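Local coordinates for probable secreted solute-binding lipoprotein (Streptomyces coelicolor, PDB 3I3V) that probably binds a solute outside the cell and delivers it to a membrane transporter, at residues Trp109-Asp112 against Glu113-Arg117; Glu257-Ala260 against Gly261-Val265; Val316-Phe319 against Val320-Gly324; Ala365-Pro368 against Leu369-Thr373. All coordinates share one frame; numbering follows the deposited sequence.

Contact 1 of 4, residues Trp109-Asp112 against Glu113-Arg117; sequences WTDD and EGRVR
A type I beta turn from Asp-111 to Gly-114 folds the chain back on itself, laying Thr-110 opposite Val-116 as a single beta bridge. Two backbone bonds flank that pair: Asp-111 N to Arg-115 O at 2.9 Å and Arg-117 N to Trp-109 O at 3.0 Å. The turn itself is closed by Gly-114 N on Asp-111 O (3.2 Å), and Gly-114 has the positive phi that glycine tolerates well. Asp-111 carries most of the side-chain work. Its CG sits between the backbone N and the carbonyl carbon (chi1 64°), which swings the carboxylate in over the turn. There OD1 accepts Arg-115 N at 2.9 Å from above the carboxylate plane, while OD2 offers its syn lone pair to Arg-115 NE at 3.0 Å in a salt bridge. Arg-115 NH2 forms a salt bridge to Glu-113 OE1, poorly aligned as a hydrogen bond, and another to Asp-81. Without this carboxylate, as with an alanine here, Arg-115 NE is likely to lose its mate and the turn its internal brace. Arg-117 lays one guanidinium face over Asp-111 CB, NH2 approaching to 3.4 Å. The loop links helix 103-108 to strand 122-131; Asp-111, Arg-115 and Arg-117 touch Thr-80 of helix 79-82, and Val-116 packs on helix 89-93.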
loop_
_atom_site.group_PDB
_atom_site.type_symbol
_atom_site.label_atom_id
_atom_site.label_comp_id
_atom_site.label_asym_id
_atom_site.label_seq_id
_atom_site.Cartn_x
_atom_site.Cartn_y
_atom_site.Cartn_z
ATOM N N TRP C 109 30.284 -13.402 37.832
ATOM C CA TRP C 109 30.619 -11.989 38.019
ATOM C C TRP C 109 29.508 -11.220 38.737
ATOM O O TRP C 109 29.579 -9.993 38.853
ATOM C CB TRP C 109 30.906 -11.298 36.678
ATOM C CG TRP C 109 32.325 -11.413 36.192
ATOM C CD1 TRP C 109 32.811 -12.314 35.285
ATOM C CD2 TRP C 109 33.437 -10.581 36.565
ATOM N NE1 TRP C 109 34.148 -12.091 35.066
ATOM C CE2 TRP C 109 34.561 -11.039 35.841
ATOM C CE3 TRP C 109 33.594 -9.500 37.444
ATOM C CZ2 TRP C 109 35.826 -10.446 35.961
ATOM C CZ3 TRP C 109 34.858 -8.906 37.562
ATOM C CH2 TRP C 109 35.956 -9.386 36.826
ATOM N N THR C 110 28.491 -11.946 39.208
ATOM C CA THR C 110 27.352 -11.360 39.926
ATOM C C THR C 110 27.467 -11.701 41.409
ATOM O O THR C 110 27.720 -12.852 41.759
ATOM C CB THR C 110 26.014 -11.929 39.420
ATOM O OG1 THR C 110 25.900 -11.715 38.007
ATOM C CG2 THR C 110 24.847 -11.256 40.134
ATOM N N ASP C 111 27.277 -10.704 42.274
ATOM C CA ASP C 111 27.368 -10.922 43.718
ATOM C C ASP C 111 26.026 -11.345 44.311
ATOM O O ASP C 111 25.082 -11.635 43.575
ATOM C CB ASP C 111 27.871 -9.659 44.438
ATOM C CG ASP C 111 26.911 -8.478 44.313
ATOM O OD1 ASP C 111 25.704 -8.703 44.077
ATOM O OD2 ASP C 111 27.363 -7.321 44.466
ATOM N N ASP C 112 25.954 -11.370 45.641
ATOM C CA ASP C 112 24.741 -11.760 46.359
ATOM C C ASP C 112 23.546 -10.844 46.116
ATOM O O ASP C 112 22.407 -11.309 46.098
ATOM C CB ASP C 112 25.006 -11.822 47.866
ATOM C CG ASP C 112 25.974 -12.919 48.244
ATOM O OD1 ASP C 112 26.281 -13.760 47.372
ATOM O OD2 ASP C 112 26.421 -12.949 49.413
ATOM N N GLU C 113 23.800 -9.550 45.940
ATOM C CA GLU C 113 22.725 -8.585 45.706
ATOM C C GLU C 113 22.267 -8.519 44.253
ATOM O O GLU C 113 21.498 -7.628 43.881
ATOM C CB GLU C 113 23.150 -7.179 46.148
ATOM C CG GLU C 113 23.266 -6.980 47.647
ATOM C CD GLU C 113 24.456 -7.702 48.226
ATOM O OE1 GLU C 113 25.583 -7.449 47.747
ATOM O OE2 GLU C 113 24.266 -8.518 49.155
ATOM N N GLY C 114 22.737 -9.453 43.433
ATOM C CA GLY C 114 22.350 -9.446 42.033
ATOM C C GLY C 114 23.028 -8.320 41.276
ATOM O O GLY C 114 22.560 -7.888 40.222
ATOM N N ARG C 115 24.134 -7.828 41.823
ATOM C CA ARG C 115 24.887 -6.759 41.180
ATOM C C ARG C 115 25.999 -7.373 40.337
ATOM O O ARG C 115 26.626 -8.348 40.748
ATOM C CB ARG C 115 25.500 -5.826 42.228
ATOM C CG ARG C 115 24.505 -4.878 42.888
ATOM C CD ARG C 115 25.176 -3.974 43.920
ATOM N NE ARG C 115 25.824 -4.743 44.984
ATOM C CZ ARG C 115 26.150 -4.240 46.168
ATOM N NH1 ARG C 115 25.887 -2.969 46.445
ATOM N NH2 ARG C 115 26.738 -5.005 47.071
ATOM N N VAL C 116 26.230 -6.820 39.150
ATOM C CA VAL C 116 27.297 -7.324 38.293
ATOM C C VAL C 116 28.522 -6.443 38.514
ATOM O O VAL C 116 28.523 -5.263 38.163
ATOM C CB VAL C 116 26.893 -7.292 36.818
ATOM C CG1 VAL C 116 28.016 -7.885 35.963
ATOM C CG2 VAL C 116 25.604 -8.086 36.627
ATOM N N ARG C 117 29.558 -7.021 39.109
ATOM C CA ARG C 117 30.774 -6.280 39.417
ATOM C C ARG C 117 31.421 -5.630 38.203
ATOM O O ARG C 117 31.835 -4.467 38.258
ATOM C CB ARG C 117 31.785 -7.199 40.090
ATOM C CG ARG C 117 31.228 -7.988 41.252
ATOM C CD ARG C 117 32.257 -8.986 41.726
ATOM N NE ARG C 117 31.684 -10.003 42.599
ATOM C CZ ARG C 117 31.607 -9.908 43.921
ATOM N NH1 ARG C 117 32.068 -8.829 44.541
ATOM N NH2 ARG C 117 31.080 -10.905 44.625
#

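Contact 2 of 4, residues Glu257-Ala260 against Gly261-Val265; sequences EKVA and GHTEV
Val-259 O is shared by His-262 and Thr-263, whose donors approach it from opposite faces of the carbonyl plane. His-262 N comes to 3.3 Å from one face, and the hydroxyl Thr-263 OG1 donates from the other at 3.0 Å. The threonine can do this because OG1 stands beside its own backbone N, opposite the carbonyl carbon (chi1 -74°). That rotation also brings OG1 to 4.1 Å from Val-259 CG1, a loose contact between two side chains that meet at a slant. The imidazole of His-262 follows a different course. Its CG lies between the backbone N and the carbonyl carbon (chi1 51°), folding the ring back so that one face lies on Val-259 O, with CD2 nearest at 3.5 Å and the oxygen displaced toward the rim. CE1 lies 3.6 Å from Lys-258 O.

These contacts form where the short helix beginning at Glu-257 gives way to strand 263-266. Gly-261 N still makes a helical bond to Glu-257 O (2.9 Å), whereas Thr-263 N turns back to Ala-260 O (3.1 Å), well above that carbonyl's plane. Beyond the two segments, His-262 NE2 is hydrogen-bonded to Glu-240, and the backbone of His-262 pairs with Arg-132 next to strand 122-131. Were the imidazole exchanged for the side chain of a valine, Glu-240 would probably lose this partner and the carbonyl of Val-259 the flat ring lying over it. Thr-263 packs on Leu-340 of helix 339-345, and Ala-260 touches the same leucine.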
loop_
_atom_site.group_PDB
_atom_site.type_symbol
_atom_site.label_atom_id
_atom_site.label_comp_id
_atom_site.label_asym_id
_atom_site.label_seq_id
_atom_site.Cartn_x
_atom_site.Cartn_y
_atom_site.Cartn_z
ATOM N N GLU C 257 55.956 -26.678 19.014
ATOM C CA GLU C 257 55.164 -27.150 17.882
ATOM C C GLU C 257 55.411 -28.602 17.456
ATOM O O GLU C 257 54.471 -29.306 17.070
ATOM C CB GLU C 257 55.369 -26.203 16.698
ATOM C CG GLU C 257 55.786 -26.867 15.404
ATOM C CD GLU C 257 55.679 -25.919 14.233
ATOM O OE1 GLU C 257 56.401 -24.897 14.215
ATOM O OE2 GLU C 257 54.861 -26.193 13.332
ATOM N N LYS C 258 56.663 -29.047 17.508
ATOM C CA LYS C 258 56.984 -30.424 17.142
ATOM C C LYS C 258 56.224 -31.367 18.078
ATOM O O LYS C 258 55.628 -32.352 17.640
ATOM C CB LYS C 258 58.489 -30.671 17.273
ATOM C CG LYS C 258 59.339 -29.795 16.375
ATOM C CD LYS C 258 59.241 -30.222 14.915
ATOM C CE LYS C 258 59.992 -31.528 14.650
ATOM N NZ LYS C 258 59.488 -32.674 15.466
ATOM N N VAL C 259 56.252 -31.045 19.371
ATOM C CA VAL C 259 55.574 -31.829 20.397
ATOM C C VAL C 259 54.061 -31.656 20.311
ATOM O O VAL C 259 53.315 -32.629 20.399
ATOM C CB VAL C 259 56.021 -31.396 21.808
ATOM C CG1 VAL C 259 55.353 -32.274 22.856
ATOM C CG2 VAL C 259 57.532 -31.463 21.920
ATOM N N ALA C 260 53.615 -30.412 20.145
ATOM C CA ALA C 260 52.191 -30.096 20.044
ATOM C C ALA C 260 51.532 -30.804 18.867
ATOM O O ALA C 260 50.343 -31.122 18.912
ATOM C CB ALA C 260 51.999 -28.587 19.908
ATOM N N GLY C 261 52.304 -31.039 17.809
ATOM C CA GLY C 261 51.766 -31.709 16.636
ATOM C C GLY C 261 51.034 -32.997 16.967
ATOM O O GLY C 261 49.949 -33.258 16.435
ATOM N N HIS C 262 51.625 -33.805 17.842
ATOM C CA HIS C 262 51.018 -35.065 18.251
ATOM C C HIS C 262 50.539 -35.058 19.706
ATOM O O HIS C 262 50.737 -36.025 20.443
ATOM C CB HIS C 262 51.985 -36.242 18.010
ATOM C CG HIS C 262 53.359 -36.049 18.584
ATOM N ND1 HIS C 262 54.476 -35.891 17.794
ATOM C CD2 HIS C 262 53.804 -36.051 19.863
ATOM C CE1 HIS C 262 55.551 -35.810 18.560
ATOM N NE2 HIS C 262 55.171 -35.906 19.820
ATOM N N THR C 263 49.912 -33.955 20.111
ATOM C CA THR C 263 49.366 -33.819 21.457
ATOM C C THR C 263 47.857 -33.616 21.347
ATOM O O THR C 263 47.367 -32.940 20.445
ATOM C CB THR C 263 50.014 -32.622 22.233
ATOM O OG1 THR C 263 51.347 -32.969 22.622
ATOM C CG2 THR C 263 49.221 -32.291 23.499
ATOM N N GLU C 264 47.120 -34.224 22.263
ATOM C CA GLU C 264 45.671 -34.116 22.278
ATOM C C GLU C 264 45.179 -33.643 23.640
ATOM O O GLU C 264 45.717 -34.042 24.668
ATOM C CB GLU C 264 45.048 -35.469 21.953
ATOM C CG GLU C 264 45.087 -35.830 20.481
ATOM C CD GLU C 264 44.510 -37.202 20.211
ATOM O OE1 GLU C 264 43.493 -37.562 20.849
ATOM O OE2 GLU C 264 45.066 -37.919 19.355
ATOM N N VAL C 265 44.151 -32.801 23.649
ATOM C CA VAL C 265 43.613 -32.297 24.905
ATOM C C VAL C 265 42.287 -32.941 25.266
ATOM O O VAL C 265 41.462 -33.235 24.396
ATOM C CB VAL C 265 43.420 -30.761 24.875
ATOM C CG1 VAL C 265 44.761 -30.069 24.722
ATOM C CG2 VAL C 265 42.486 -30.374 23.751
#

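Contact 3 of 4, residues Val316-Phe319 against Val320-Gly324; sequences VARF and VTESG
Arg-318 and Glu-322 lie side by side one turn apart in the C-terminal part of helix 313-323, an i to i+4 salt bridge on its exposed flank. Arg-318 NE meets Glu-322 OE1 at 3.1 Å, with the guanidinium and carboxylate planes turned 77° apart, so a single oxygen faces a single nitrogen and the two groups do not pair as a flat fork. A water links the same NE to the second carboxylate oxygen, accepting from the former and donating to Glu-322 OE2 at 2.8 Å. The glutamate chain runs extended beyond CG, while the bend of the arginine at chi3 (143°) brings NE to OE1. Arg-318 CG lies 3.5 Å from Glu-322 OE1.

Below this pair the backbone fixes their spacing. Glu-322 N bonds to Arg-318 O at 2.7 Å, and Thr-321 N to Ala-317 O at 2.7 Å; Val-320 N bonds to Val-316 O in the carbonyl plane. Toward the end the ladder slackens, since Ser-323 N makes weak bonds to both Arg-318 O and Phe-319 O, and Gly-324 departs with a positive phi.

Further out, Thr-25 of helix 23-36 touches Arg-318, Glu-322, Phe-319 and Ser-323. The buried ring of Phe-319 makes T-shaped stacks with Tyr-121 and Phe-122, and Val-316, Phe-319 and Val-320 all rest on Met-327 of strand 326-327. Ser-323 OG is held by Arg-325 NH1, while Val-320 O accepts a hydrogen bond from Ser-335 OG and a weak one from Gly-324 N, 2.9 Å away.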
loop_
_atom_site.group_PDB
_atom_site.type_symbol
_atom_site.label_atom_id
_atom_site.label_comp_id
_atom_site.label_asym_id
_atom_site.label_seq_id
_atom_site.Cartn_x
_atom_site.Cartn_y
_atom_site.Cartn_z
ATOM N N VAL C 316 36.612 -9.267 19.491
ATOM C CA VAL C 316 36.716 -10.439 20.337
ATOM C C VAL C 316 37.533 -11.518 19.626
ATOM O O VAL C 316 38.443 -12.100 20.211
ATOM C CB VAL C 316 35.321 -10.982 20.661
ATOM C CG1 VAL C 316 35.430 -12.292 21.394
ATOM C CG2 VAL C 316 34.560 -9.955 21.488
ATOM N N ALA C 317 37.208 -11.759 18.357
ATOM C CA ALA C 317 37.890 -12.761 17.540
ATOM C C ALA C 317 39.396 -12.508 17.410
ATOM O O ALA C 317 40.170 -13.444 17.262
ATOM C CB ALA C 317 37.241 -12.825 16.153
ATOM N N ARG C 318 39.817 -11.250 17.450
ATOM C CA ARG C 318 41.246 -10.953 17.367
ATOM C C ARG C 318 41.944 -11.449 18.633
ATOM O O ARG C 318 43.033 -12.026 18.567
ATOM C CB ARG C 318 41.500 -9.448 17.199
ATOM C CG ARG C 318 41.207 -8.907 15.805
ATOM C CD ARG C 318 41.784 -7.502 15.617
ATOM N NE ARG C 318 42.308 -7.292 14.266
ATOM C CZ ARG C 318 41.563 -7.108 13.175
ATOM N NH1 ARG C 318 40.234 -7.097 13.254
ATOM N NH2 ARG C 318 42.153 -6.941 11.995
ATOM N N PHE C 319 41.326 -11.216 19.790
ATOM C CA PHE C 319 41.914 -11.673 21.040
ATOM C C PHE C 319 42.088 -13.179 20.982
ATOM O O PHE C 319 43.121 -13.706 21.383
ATOM C CB PHE C 319 41.040 -11.278 22.236
ATOM C CG PHE C 319 41.295 -9.883 22.716
ATOM C CD1 PHE C 319 42.452 -9.590 23.439
ATOM C CD2 PHE C 319 40.427 -8.845 22.379
ATOM C CE1 PHE C 319 42.742 -8.287 23.816
ATOM C CE2 PHE C 319 40.708 -7.536 22.751
ATOM C CZ PHE C 319 41.867 -7.251 23.467
ATOM N N VAL C 320 41.076 -13.855 20.458
ATOM C CA VAL C 320 41.087 -15.308 20.314
ATOM C C VAL C 320 42.126 -15.787 19.291
ATOM O O VAL C 320 42.991 -16.594 19.606
ATOM C CB VAL C 320 39.706 -15.806 19.859
ATOM C CG1 VAL C 320 39.756 -17.298 19.565
ATOM C CG2 VAL C 320 38.669 -15.505 20.932
ATOM N N THR C 321 42.029 -15.255 18.077
ATOM C CA THR C 321 42.895 -15.614 16.958
ATOM C C THR C 321 44.336 -15.131 17.019
ATOM O O THR C 321 45.260 -15.913 16.828
ATOM C CB THR C 321 42.277 -15.118 15.627
ATOM O OG1 THR C 321 41.073 -15.854 15.359
ATOM C CG2 THR C 321 43.239 -15.307 14.476
ATOM N N GLU C 322 44.522 -13.841 17.273
ATOM C CA GLU C 322 45.852 -13.250 17.324
ATOM C C GLU C 322 46.584 -13.402 18.660
ATOM O O GLU C 322 47.814 -13.459 18.697
ATOM C CB GLU C 322 45.760 -11.763 16.944
ATOM C CG GLU C 322 44.988 -11.524 15.648
ATOM C CD GLU C 322 44.945 -10.066 15.239
ATOM O OE1 GLU C 322 44.229 -9.738 14.266
ATOM O OE2 GLU C 322 45.628 -9.246 15.883
ATOM N N SER C 323 45.840 -13.476 19.757
ATOM C CA SER C 323 46.472 -13.615 21.060
ATOM C C SER C 323 46.300 -14.998 21.687
ATOM O O SER C 323 47.013 -15.345 22.627
ATOM C CB SER C 323 45.930 -12.552 22.014
ATOM O OG SER C 323 46.691 -12.511 23.208
ATOM N N GLY C 324 45.357 -15.782 21.168
ATOM C CA GLY C 324 45.114 -17.110 21.711
ATOM C C GLY C 324 44.509 -17.064 23.105
ATOM O O GLY C 324 44.837 -17.883 23.971
HETATM O O HOH W 1 45.259 -6.591 15.191
#

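Contact 4 of 4, residues Ala365-Pro368 against Leu369-Thr373; sequences AAQP and LITAT
Gln-367 O is gripped by Ile-370 and Thr-371 within helix 363-377. The better-formed bond is the helical one from Thr-371 N, 3.3 Å long with an N-H...O angle of 153°. Ile-370 N at 3.2 Å and the hydroxyl Thr-371 OG1 at 3.3 Å add two weak ones. The hydroxyl gets there because OG1 lies opposite the carbonyl carbon of Thr-371 (chi1 -58°), pointing back down the helix. The Gln-367 chain, bent at chi2, brings NE2 loosely to 3.6 Å from the same OG1.

Pro-368 has no N-H to give to the turn before it, and the helix kinks there. Regular i to i-4 bonds run from Leu-369 N to Ala-365 O at 2.8 Å and from Ala-372 N to Pro-368 O at 2.8 Å, whereas Ile-370 N has only its weak bond to Gln-367 O. Further on, the buried hydroxyl Thr-373 OG1 donates to Leu-369 O (2.9 Å).

Leu-369 packs against Gln-175 of helix 172-182 and against Tyr-394, while Ala-372 meets Ala-389 and Leu-390 of helix 383-392. The chemistry implies a helix that spans its proline through main-chain bonds, with threonine hydroxyls returned to carbonyls one turn back, weakly at Thr-371 and soundly at the buried Thr-373.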
loop_
_atom_site.group_PDB
_atom_site.type_symbol
_atom_site.label_atom_id
_atom_site.label_comp_id
_atom_site.label_asym_id
_atom_site.label_seq_id
_atom_site.Cartn_x
_atom_site.Cartn_y
_atom_site.Cartn_z
ATOM N N ALA C 365 44.966 -18.393 53.571
ATOM C CA ALA C 365 45.106 -19.831 53.371
ATOM C C ALA C 365 45.809 -20.212 52.060
ATOM O O ALA C 365 46.208 -21.361 51.883
ATOM C CB ALA C 365 43.738 -20.475 53.420
ATOM N N ALA C 366 45.959 -19.251 51.154
ATOM C CA ALA C 366 46.578 -19.489 49.849
ATOM C C ALA C 366 47.962 -20.128 49.882
ATOM O O ALA C 366 48.210 -21.127 49.210
ATOM C CB ALA C 366 46.636 -18.184 49.065
ATOM N N GLN C 367 48.863 -19.552 50.660
ATOM C CA GLN C 367 50.218 -20.074 50.749
ATOM C C GLN C 367 50.273 -21.402 51.503
ATOM O O GLN C 367 50.989 -22.320 51.101
ATOM C CB GLN C 367 51.132 -19.041 51.419
ATOM C CG GLN C 367 52.443 -18.813 50.683
ATOM C CD GLN C 367 53.308 -20.053 50.647
ATOM O OE1 GLN C 367 53.783 -20.464 49.586
ATOM N NE2 GLN C 367 53.520 -20.658 51.813
ATOM N N PRO C 368 49.532 -21.518 52.619
ATOM C CA PRO C 368 49.561 -22.783 53.363
ATOM C C PRO C 368 48.887 -23.923 52.601
ATOM O O PRO C 368 49.213 -25.088 52.798
ATOM C CB PRO C 368 48.830 -22.443 54.660
ATOM C CG PRO C 368 49.122 -20.972 54.832
ATOM C CD PRO C 368 48.926 -20.448 53.429
ATOM N N LEU C 369 47.943 -23.583 51.733
ATOM C CA LEU C 369 47.226 -24.587 50.957
ATOM C C LEU C 369 48.179 -25.237 49.944
ATOM O O LEU C 369 48.010 -26.395 49.569
ATOM C CB LEU C 369 46.032 -23.933 50.252
ATOM C CG LEU C 369 44.894 -24.834 49.765
ATOM C CD1 LEU C 369 44.322 -25.620 50.938
ATOM C CD2 LEU C 369 43.805 -23.980 49.119
ATOM N N ILE C 370 49.188 -24.487 49.510
ATOM C CA ILE C 370 50.171 -25.006 48.573
ATOM C C ILE C 370 51.131 -25.905 49.337
ATOM O O ILE C 370 51.556 -26.941 48.831
ATOM C CB ILE C 370 50.977 -23.861 47.905
ATOM C CG1 ILE C 370 50.147 -23.233 46.783
ATOM C CG2 ILE C 370 52.320 -24.380 47.395
ATOM C CD1 ILE C 370 50.810 -22.035 46.140
ATOM N N THR C 371 51.470 -25.507 50.560
ATOM C CA THR C 371 52.387 -26.284 51.379
ATOM C C THR C 371 51.710 -27.587 51.784
ATOM O O THR C 371 52.365 -28.627 51.896
ATOM C CB THR C 371 52.824 -25.497 52.649
ATOM O OG1 THR C 371 53.443 -24.262 52.265
ATOM C CG2 THR C 371 53.835 -26.296 53.455
ATOM N N ALA C 372 50.398 -27.526 51.999
ATOM C CA ALA C 372 49.623 -28.707 52.373
ATOM C C ALA C 372 49.516 -29.618 51.159
ATOM O O ALA C 372 49.434 -30.845 51.285
ATOM C CB ALA C 372 48.227 -28.306 52.835
ATOM N N THR C 373 49.499 -28.999 49.982
ATOM C CA THR C 373 49.405 -29.741 48.738
ATOM C C THR C 373 50.689 -30.514 48.468
ATOM O O THR C 373 50.643 -31.636 47.973
ATOM C CB THR C 373 49.082 -28.809 47.575
ATOM O OG1 THR C 373 47.679 -28.517 47.593
ATOM C CG2 THR C 373 49.442 -29.451 46.262
#

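All four contacts mix buried and exposed residues, and none touches another. Contact 3 buries four of its nine touching residues, Phe-319 among them, yet its salt bridge lies on the exposed flank; contact 1 buries only Trp-109 and Val-116. Contacts 1 and 2 lie on opposite sides of the chain's centre, their centres about 40 Å apart, as do contacts 3 and 4. Contacts 3 and 4 each lie within a single helix, contact 2 joins helix to strand, and contact 1 is a turn in a loop. Contacts 1 and 3 use arginine-carboxylate bridges, a network in the first and a pair also linked by a water in the second. Hydroxyl-to-carbonyl bonds take over in contacts 2 and 4. Strand 122-131 follows contact 1 and neighbours contacts 2 and 3.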